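Local coordinates for ABC transporter periplasmic substrate-binding protein (Desulfovibrio alaskensis, PDB 5MY5), which binds tungstate selectively in the periplasm and probably delivers it to an ABC transporter for uptake into the cell, at residues A[106-119]-A[186-198]. The protein carries 2 engineered substitutions. Numbering follows the deposited sequence.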
ATOM      1  N   ASP A 106       4.250  -2.800  -2.971  1.00 19.77           N
ATOM      2  CA  ASP A 106       4.848  -1.751  -3.757  1.00 18.94           C
ATOM      3  C   ASP A 106       3.954  -1.245  -4.844  1.00 19.01           C
ATOM      4  O   ASP A 106       2.963  -1.800  -5.200  1.00 18.74           O
ATOM      5  CB  ASP A 106       6.228  -2.149  -4.304  1.00 20.16           C
ATOM      6  CG  ASP A 106       6.164  -3.245  -5.354  1.00 22.16           C
ATOM      7  OD1 ASP A 106       5.165  -3.996  -5.493  1.00 21.56           O
ATOM      8  OD2 ASP A 106       7.203  -3.437  -6.061  1.00 21.96           O
ATOM      9  N   PHE A 107       4.386  -0.113  -5.390  1.00 18.13           N
ATOM     10  CA  PHE A 107       3.770   0.522  -6.520  1.00 16.26           C
ATOM     11  C   PHE A 107       4.640   0.367  -7.752  1.00 14.43           C
ATOM     12  O   PHE A 107       5.799   0.257  -7.599  1.00 19.38           O
ATOM     13  CB  PHE A 107       3.529   2.040  -6.219  1.00 16.70           C
ATOM     14  CG  PHE A 107       2.505   2.281  -5.124  1.00 17.07           C
ATOM     15  CD1 PHE A 107       1.210   2.354  -5.411  1.00 16.99           C
ATOM     16  CD2 PHE A 107       2.963   2.486  -3.806  1.00 18.72           C
ATOM     17  CE1 PHE A 107       0.252   2.578  -4.354  1.00 18.88           C
ATOM     18  CE2 PHE A 107       2.048   2.766  -2.787  1.00 19.48           C
ATOM     19  CZ  PHE A 107       0.724   2.751  -3.078  1.00 18.91           C
ATOM     20  N   VAL A 108       4.041   0.466  -8.911  1.00 15.94           N
ATOM     21  CA  VAL A 108       4.754   0.352 -10.230  1.00 16.41           C
ATOM     22  C   VAL A 108       4.231   1.392 -11.196  1.00 18.45           C
ATOM     23  O   VAL A 108       3.073   1.858 -11.089  1.00 17.02           O
ATOM     24  CB  VAL A 108       4.656  -1.076 -10.786  1.00 17.68           C
ATOM     25  CG1 VAL A 108       5.320  -2.134  -9.833  1.00 19.20           C
ATOM     26  CG2 VAL A 108       3.300  -1.434 -11.057  1.00 17.86           C
ATOM     27  N   ILE A 109       5.068   1.773 -12.173  1.00 18.36           N
ATOM     28  CA  ILE A 109       4.552   2.567 -13.306  1.00 18.59           C
ATOM     29  C   ILE A 109       4.372   1.654 -14.491  1.00 17.52           C
ATOM     30  O   ILE A 109       5.315   0.886 -14.808  1.00 19.38           O
ATOM     31  CB  ILE A 109       5.497   3.747 -13.587  1.00 20.43           C
ATOM     32  CG1 ILE A 109       5.580   4.626 -12.300  1.00 22.07           C
ATOM     33  CG2 ILE A 109       5.008   4.472 -14.809  1.00 19.72           C
ATOM     34  CD1 ILE A 109       6.677   5.594 -12.403  1.00 24.64           C
ATOM     35  N   ILE A 110       3.243   1.738 -15.127  1.00 16.92           N
ATOM     36  CA  ILE A 110       2.856   0.879 -16.272  1.00 17.35           C
ATOM     37  C   ILE A 110       2.623   1.769 -17.454  1.00 20.40           C
ATOM     38  O   ILE A 110       2.406   2.995 -17.327  1.00 18.54           O
ATOM     39  CB  ILE A 110       1.699  -0.038 -15.981  1.00 19.16           C
ATOM     40  CG1 ILE A 110       0.379   0.737 -15.891  1.00 15.40           C
ATOM     41  CG2 ILE A 110       1.992  -0.802 -14.728  1.00 17.42           C
ATOM     42  CD1 ILE A 110      -0.847  -0.051 -15.606  1.00 15.79           C
ATOM     43  N   GLY A 111       2.725   1.177 -18.646  1.00 17.81           N
ATOM     44  CA  GLY A 111       2.487   1.918 -19.880  1.00 19.85           C
ATOM     45  C   GLY A 111       2.394   0.959 -21.044  1.00 24.41           C
ATOM     46  O   GLY A 111       2.600  -0.283 -20.847  1.00 21.46           O
ATOM     47  N   PRO A 112       2.150   1.484 -22.275  1.00 20.30           N
ATOM     48  CA  PRO A 112       2.126   0.613 -23.396  1.00 23.78           C
ATOM     49  C   PRO A 112       3.391  -0.206 -23.554  1.00 23.47           C
ATOM     50  O   PRO A 112       4.509   0.251 -23.306  1.00 22.58           O
ATOM     51  CB  PRO A 112       1.848   1.559 -24.590  1.00 22.17           C
ATOM     52  CG  PRO A 112       1.264   2.760 -23.982  1.00 21.92           C
ATOM     53  CD  PRO A 112       1.923   2.879 -22.664  1.00 21.28           C
ATOM     54  N   ALA A 113       3.206  -1.453 -24.006  1.00 25.26           N
ATOM     55  CA  ALA A 113       4.374  -2.321 -24.269  1.00 30.45           C
ATOM     56  C   ALA A 113       5.407  -1.646 -25.181  1.00 30.48           C
ATOM     57  O   ALA A 113       6.588  -1.797 -24.973  1.00 32.21           O
ATOM     58  CB  ALA A 113       3.938  -3.676 -24.878  1.00 31.63           C
ATOM     59  N   ALA A 114       4.919  -0.858 -26.138  1.00 29.80           N
ATOM     60  CA  ALA A 114       5.796  -0.139 -27.062  1.00 31.56           C
ATOM     61  C   ALA A 114       6.572   0.990 -26.386  1.00 37.16           C
ATOM     62  O   ALA A 114       7.610   1.449 -26.901  1.00 34.12           O
ATOM     63  CB  ALA A 114       4.990   0.418 -28.218  1.00 35.21           C
ATOM     64  N   ASP A 115       6.041   1.496 -25.261  1.00 32.79           N
ATOM     65  CA  ASP A 115       6.759   2.427 -24.415  1.00 25.16           C
ATOM     66  C   ASP A 115       7.230   3.673 -25.169  1.00 26.07           C
ATOM     67  O   ASP A 115       8.447   3.935 -25.328  1.00 24.18           O
ATOM     68  CB  ASP A 115       7.900   1.655 -23.798  1.00 22.48           C
ATOM     69  CG  ASP A 115       8.698   2.427 -22.810  1.00 22.14           C
ATOM     70  OD1 ASP A 115       8.253   3.429 -22.252  1.00 21.99           O
ATOM     71  OD2 ASP A 115       9.808   2.009 -22.433  1.00 24.65           O
ATOM     72  N   PRO A 116       6.278   4.485 -25.609  1.00 25.15           N
ATOM     73  CA  PRO A 116       6.600   5.594 -26.508  1.00 27.56           C
ATOM     74  C   PRO A 116       7.546   6.629 -25.905  1.00 27.93           C
ATOM     75  O   PRO A 116       8.288   7.263 -26.655  1.00 27.66           O
ATOM     76  CB  PRO A 116       5.221   6.150 -26.897  1.00 30.39           C
ATOM     77  CG  PRO A 116       4.326   5.724 -25.771  1.00 29.12           C
ATOM     78  CD  PRO A 116       4.827   4.381 -25.359  1.00 28.23           C
ATOM     79  N   ALA A 117       7.622   6.791 -24.570  1.00 23.49           N
ATOM     80  CA  ALA A 117       8.592   7.651 -23.931  1.00 22.65           C
ATOM     81  C   ALA A 117       9.926   7.021 -23.644  1.00 23.40           C
ATOM     82  O   ALA A 117      10.827   7.696 -23.144  1.00 22.23           O
ATOM     83  CB  ALA A 117       7.983   8.234 -22.607  1.00 24.33           C
ATOM     84  N   GLY A 118       9.993   5.702 -23.811  1.00 21.34           N
ATOM     85  CA  GLY A 118      11.182   4.905 -23.616  1.00 23.34           C
ATOM     86  C   GLY A 118      11.695   4.926 -22.216  1.00 23.58           C
ATOM     87  O   GLY A 118      12.888   5.143 -21.951  1.00 25.65           O
ATOM     88  N   VAL A 119      10.770   4.662 -21.271  1.00 21.38           N
ATOM     89  CA  VAL A 119      11.179   4.672 -19.865  1.00 21.94           C
ATOM     90  C   VAL A 119      11.495   3.313 -19.193  1.00 22.55           C
ATOM     91  O   VAL A 119      11.893   3.294 -18.033  1.00 22.49           O
ATOM     92  CB  VAL A 119      10.107   5.373 -18.989  1.00 21.88           C
ATOM     93  CG1 VAL A 119       9.840   6.744 -19.571  1.00 23.14           C
ATOM     94  CG2 VAL A 119       8.850   4.537 -18.853  1.00 23.49           C
ATOM     95  N   LYS A 186      -5.884   5.618 -23.689  1.00 21.55           N
ATOM     96  CA  LYS A 186      -5.131   6.808 -24.131  1.00 21.07           C
ATOM     97  C   LYS A 186      -3.755   6.456 -24.582  1.00 22.68           C
ATOM     98  O   LYS A 186      -3.059   7.300 -25.115  1.00 24.02           O
ATOM     99  CB  LYS A 186      -5.129   7.886 -23.065  1.00 20.60           C
ATOM    100  CG  LYS A 186      -6.482   8.524 -22.907  1.00 24.22           C
ATOM    101  CD  LYS A 186      -6.357   9.595 -21.871  1.00 28.06           C
ATOM    102  CE  LYS A 186      -7.638  10.348 -21.612  1.00 30.88           C
ATOM    103  NZ  LYS A 186      -7.983  11.119 -22.827  1.00 33.28           N
ATOM    104  N   GLY A 187      -3.339   5.191 -24.489  1.00 20.71           N
ATOM    105  CA  GLY A 187      -1.893   4.926 -24.665  1.00 21.85           C
ATOM    106  C   GLY A 187      -0.903   5.633 -23.760  1.00 24.67           C
ATOM    107  O   GLY A 187       0.178   6.059 -24.179  1.00 25.09           O
ATOM    108  N   GLY A 188      -1.264   5.679 -22.488  1.00 22.62           N
ATOM    109  CA  GLY A 188      -0.637   6.471 -21.475  1.00 20.41           C
ATOM    110  C   GLY A 188       0.040   5.660 -20.429  1.00 18.25           C
ATOM    111  O   GLY A 188      -0.063   4.412 -20.450  1.00 19.99           O
ATOM    112  N   TYR A 189       0.808   6.343 -19.610  1.00 16.79           N
ATOM    113  CA  TYR A 189       1.482   5.803 -18.452  1.00 15.51           C
ATOM    114  C   TYR A 189       0.616   6.038 -17.216  1.00 17.17           C
ATOM    115  O   TYR A 189      -0.082   7.025 -17.141  1.00 15.93           O
ATOM    116  CB  TYR A 189       2.818   6.460 -18.283  1.00 15.79           C
ATOM    117  CG  TYR A 189       3.790   6.110 -19.422  1.00 16.22           C
ATOM    118  CD1 TYR A 189       3.746   6.792 -20.597  1.00 19.55           C
ATOM    119  CD2 TYR A 189       4.667   5.089 -19.279  1.00 17.34           C
ATOM    120  CE1 TYR A 189       4.592   6.468 -21.628  1.00 19.61           C
ATOM    121  CE2 TYR A 189       5.580   4.797 -20.313  1.00 19.13           C
ATOM    122  CZ  TYR A 189       5.443   5.436 -21.493  1.00 20.87           C
ATOM    123  OH  TYR A 189       6.415   5.163 -22.506  1.00 23.35           O
ATOM    124  N   THR A 190       0.777   5.211 -16.184  1.00 14.70           N
ATOM    125  CA  THR A 190       0.059   5.484 -14.909  1.00 15.44           C
ATOM    126  C   THR A 190       0.849   4.762 -13.798  1.00 14.71           C
ATOM    127  O   THR A 190       1.516   3.737 -14.016  1.00 18.45           O
ATOM    128  CB  THR A 190      -1.409   5.102 -14.981  1.00 17.82           C
ATOM    129  OG1 THR A 190      -2.070   5.643 -13.816  1.00 17.49           O
ATOM    130  CG2 THR A 190      -1.646   3.648 -14.976  1.00 17.78           C
ATOM    131  N   MET A 191       0.722   5.263 -12.578  1.00 14.24           N
ATOM    132  CA  MET A 191       1.242   4.591 -11.384  1.00 14.88           C
ATOM    133  C   MET A 191       0.055   3.824 -10.754  1.00 16.04           C
ATOM    134  O   MET A 191      -1.044   4.401 -10.541  1.00 16.64           O
ATOM    135  CB  MET A 191       1.852   5.568 -10.385  1.00 15.68           C
ATOM    136  CG  MET A 191       2.533   4.912  -9.216  1.00 17.30           C
ATOM    137  SD  MET A 191       2.540   5.847  -7.692  1.00 18.38           S
ATOM    138  CE  MET A 191       0.833   5.605  -7.197  1.00 17.93           C
ATOM    139  N   THR A 192       0.341   2.553 -10.413  1.00 14.36           N
ATOM    140  CA  THR A 192      -0.652   1.661  -9.748  1.00 16.59           C
ATOM    141  C   THR A 192      -0.046   0.887  -8.675  1.00 15.29           C
ATOM    142  O   THR A 192       1.140   0.668  -8.652  1.00 16.74           O
ATOM    143  CB  THR A 192      -1.292   0.734 -10.765  1.00 15.60           C
ATOM    144  OG1 THR A 192      -2.321  -0.080 -10.160  1.00 16.97           O
ATOM    145  CG2 THR A 192      -0.330  -0.129 -11.449  1.00 16.47           C
ATOM    146  N   ASP A 193      -0.872   0.493  -7.668  1.00 15.59           N
ATOM    147  CA  ASP A 193      -0.340  -0.540  -6.749  1.00 16.14           C
ATOM    148  C   ASP A 193      -0.194  -1.840  -7.638  1.00 15.67           C
ATOM    149  O   ASP A 193      -0.966  -2.051  -8.533  1.00 15.30           O
ATOM    150  CB  ASP A 193      -1.316  -0.790  -5.567  1.00 18.28           C
ATOM    151  CG  ASP A 193      -2.653  -1.188  -6.056  1.00 18.54           C
ATOM    152  OD1 ASP A 193      -3.418  -0.455  -6.740  1.00 20.20           O
ATOM    153  OD2 ASP A 193      -2.978  -2.361  -5.792  1.00 22.03           O
ATOM    154  N   ARG A 194       0.785  -2.647  -7.208  1.00 16.09           N
ATOM    155  CA  ARG A 194       1.021  -3.939  -7.905  1.00 15.87           C
ATOM    156  C   ARG A 194      -0.154  -4.852  -7.835  1.00 17.21           C
ATOM    157  O   ARG A 194      -0.465  -5.500  -8.852  1.00 18.48           O
ATOM    158  CB  ARG A 194       2.218  -4.637  -7.393  1.00 16.79           C
ATOM    159  CG  ARG A 194       2.642  -5.877  -8.240  1.00 18.72           C
ATOM    160  CD  ARG A 194       3.874  -6.518  -7.606  1.00 19.65           C
ATOM    161  NE  ARG A 194       5.100  -5.716  -7.630  1.00 18.05           N
ATOM    162  CZ  ARG A 194       5.952  -5.684  -8.659  1.00 19.17           C
ATOM    163  NH1 ARG A 194       5.729  -6.357  -9.779  1.00 20.08           N
ATOM    164  NH2 ARG A 194       7.046  -4.920  -8.553  1.00 20.08           N
ATOM    165  N   GLY A 195      -0.835  -4.916  -6.713  1.00 17.62           N
ATOM    166  CA  GLY A 195      -1.983  -5.818  -6.560  1.00 17.26           C
ATOM    167  C   GLY A 195      -3.037  -5.591  -7.626  1.00 17.77           C
ATOM    168  O   GLY A 195      -3.517  -6.485  -8.296  1.00 18.53           O
ATOM    169  N   THR A 196      -3.451  -4.311  -7.812  1.00 18.16           N
ATOM    170  CA  THR A 196      -4.448  -3.995  -8.805  1.00 16.42           C
ATOM    171  C   THR A 196      -3.899  -4.322 -10.224  1.00 17.90           C
ATOM    172  O   THR A 196      -4.690  -4.823 -11.023  1.00 19.17           O
ATOM    173  CB  THR A 196      -4.885  -2.526  -8.742  1.00 18.34           C
ATOM    174  OG1 THR A 196      -5.380  -2.209  -7.407  1.00 18.56           O
ATOM    175  CG2 THR A 196      -5.968  -2.259  -9.688  1.00 17.28           C
ATOM    176  N   TYR A 197      -2.612  -4.044 -10.484  1.00 16.44           N
ATOM    177  CA  TYR A 197      -2.028  -4.475 -11.735  1.00 16.91           C
ATOM    178  C   TYR A 197      -2.191  -6.015 -11.986  1.00 18.67           C
ATOM    179  O   TYR A 197      -2.633  -6.410 -13.076  1.00 19.03           O
ATOM    180  CB  TYR A 197      -0.594  -4.076 -11.938  1.00 16.50           C
ATOM    181  CG  TYR A 197      -0.165  -4.442 -13.319  1.00 20.20           C
ATOM    182  CD1 TYR A 197      -0.645  -3.713 -14.390  1.00 20.30           C
ATOM    183  CD2 TYR A 197       0.717  -5.531 -13.562  1.00 21.25           C
ATOM    184  CE1 TYR A 197      -0.273  -4.083 -15.694  1.00 22.29           C
ATOM    185  CE2 TYR A 197       1.027  -5.926 -14.836  1.00 21.23           C
ATOM    186  CZ  TYR A 197       0.548  -5.208 -15.869  1.00 20.80           C
ATOM    187  OH  TYR A 197       0.955  -5.534 -17.116  1.00 20.76           O
ATOM    188  N   ILE A 198      -1.780  -6.778 -10.994  1.00 16.49           N
ATOM    189  CA  ILE A 198      -1.926  -8.247 -11.084  1.00 18.22           C
ATOM    190  C   ILE A 198      -3.391  -8.620 -11.462  1.00 17.88           C
ATOM    191  O   ILE A 198      -3.647  -9.484 -12.363  1.00 19.62           O
ATOM    192  CB  ILE A 198      -1.421  -8.897  -9.789  1.00 19.06           C
ATOM    193  CG1 ILE A 198       0.077  -8.811  -9.654  1.00 18.44           C
ATOM    194  CG2 ILE A 198      -1.970 -10.356  -9.722  1.00 20.00           C
ATOM    195  CD1 ILE A 198       0.536  -9.081  -8.261  1.00 18.80           C
TER
HETATM  196  O   HOH W   1       0.638  -3.949  -4.184  1.00 24.49           O
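Arg194 reaches Asp106 with CG trans to its backbone N (chi1 -171°) and a bend at chi3, while Asp106 CG sits between its own N and C (chi1 68°), and the two groups meet side-on in a bidentate salt bridge. The pair closes one end of an antiparallel strand pair, 106-112 with 189-193, in the central sheet of one lobe of this periplasmic binding protein fold. Arg194 NE donates to the syn lone pair of Asp106 OD1 at 2.7 Å and Arg194 NH2 to Asp106 OD2 at 2.9 Å, with guanidinium and carboxylate planes only 20° apart. Val108 CG1 lies over one guanidinium face, 3.5 Å from Arg194 NH2, and Glu215 forms a second salt bridge with that nitrogen, which should help to fix the group's rotation. Asp193, the N-cap of helix 194-203, accepts from Thr196 N through OD2, tying down the first turn where the strand ends.

Between the strands, Val108 and Thr192 exchange two backbone hydrogen bonds, as do Ile110 and Thr190. The side chains of these four residues share one sheet face, where Ile110 CG1 lies 3.7 Å from Thr190 CG2 and Ile110 CD1 touches Tyr197 CD1. Met191 and Ile109 occupy the other face; Met191 CE packs on Phe107 CD1, and its sulfur makes an oblique Met-aromatic contact with that ring. Phe107 and Met191 also meet helix 146-155.

At the far end Tyr189 runs close past Gly111, its CD2 3.9 Å from Gly111 CA, into the turns at 112-118. Val119 CG2 packs against its CE2. Ala117 N donates to Tyr189 OH, which in turn donates at 2.5 Å to the anti lone pair of Asp115 OD1, while Val119 N donates to the same oxygen on its syn side, 3.0 Å away.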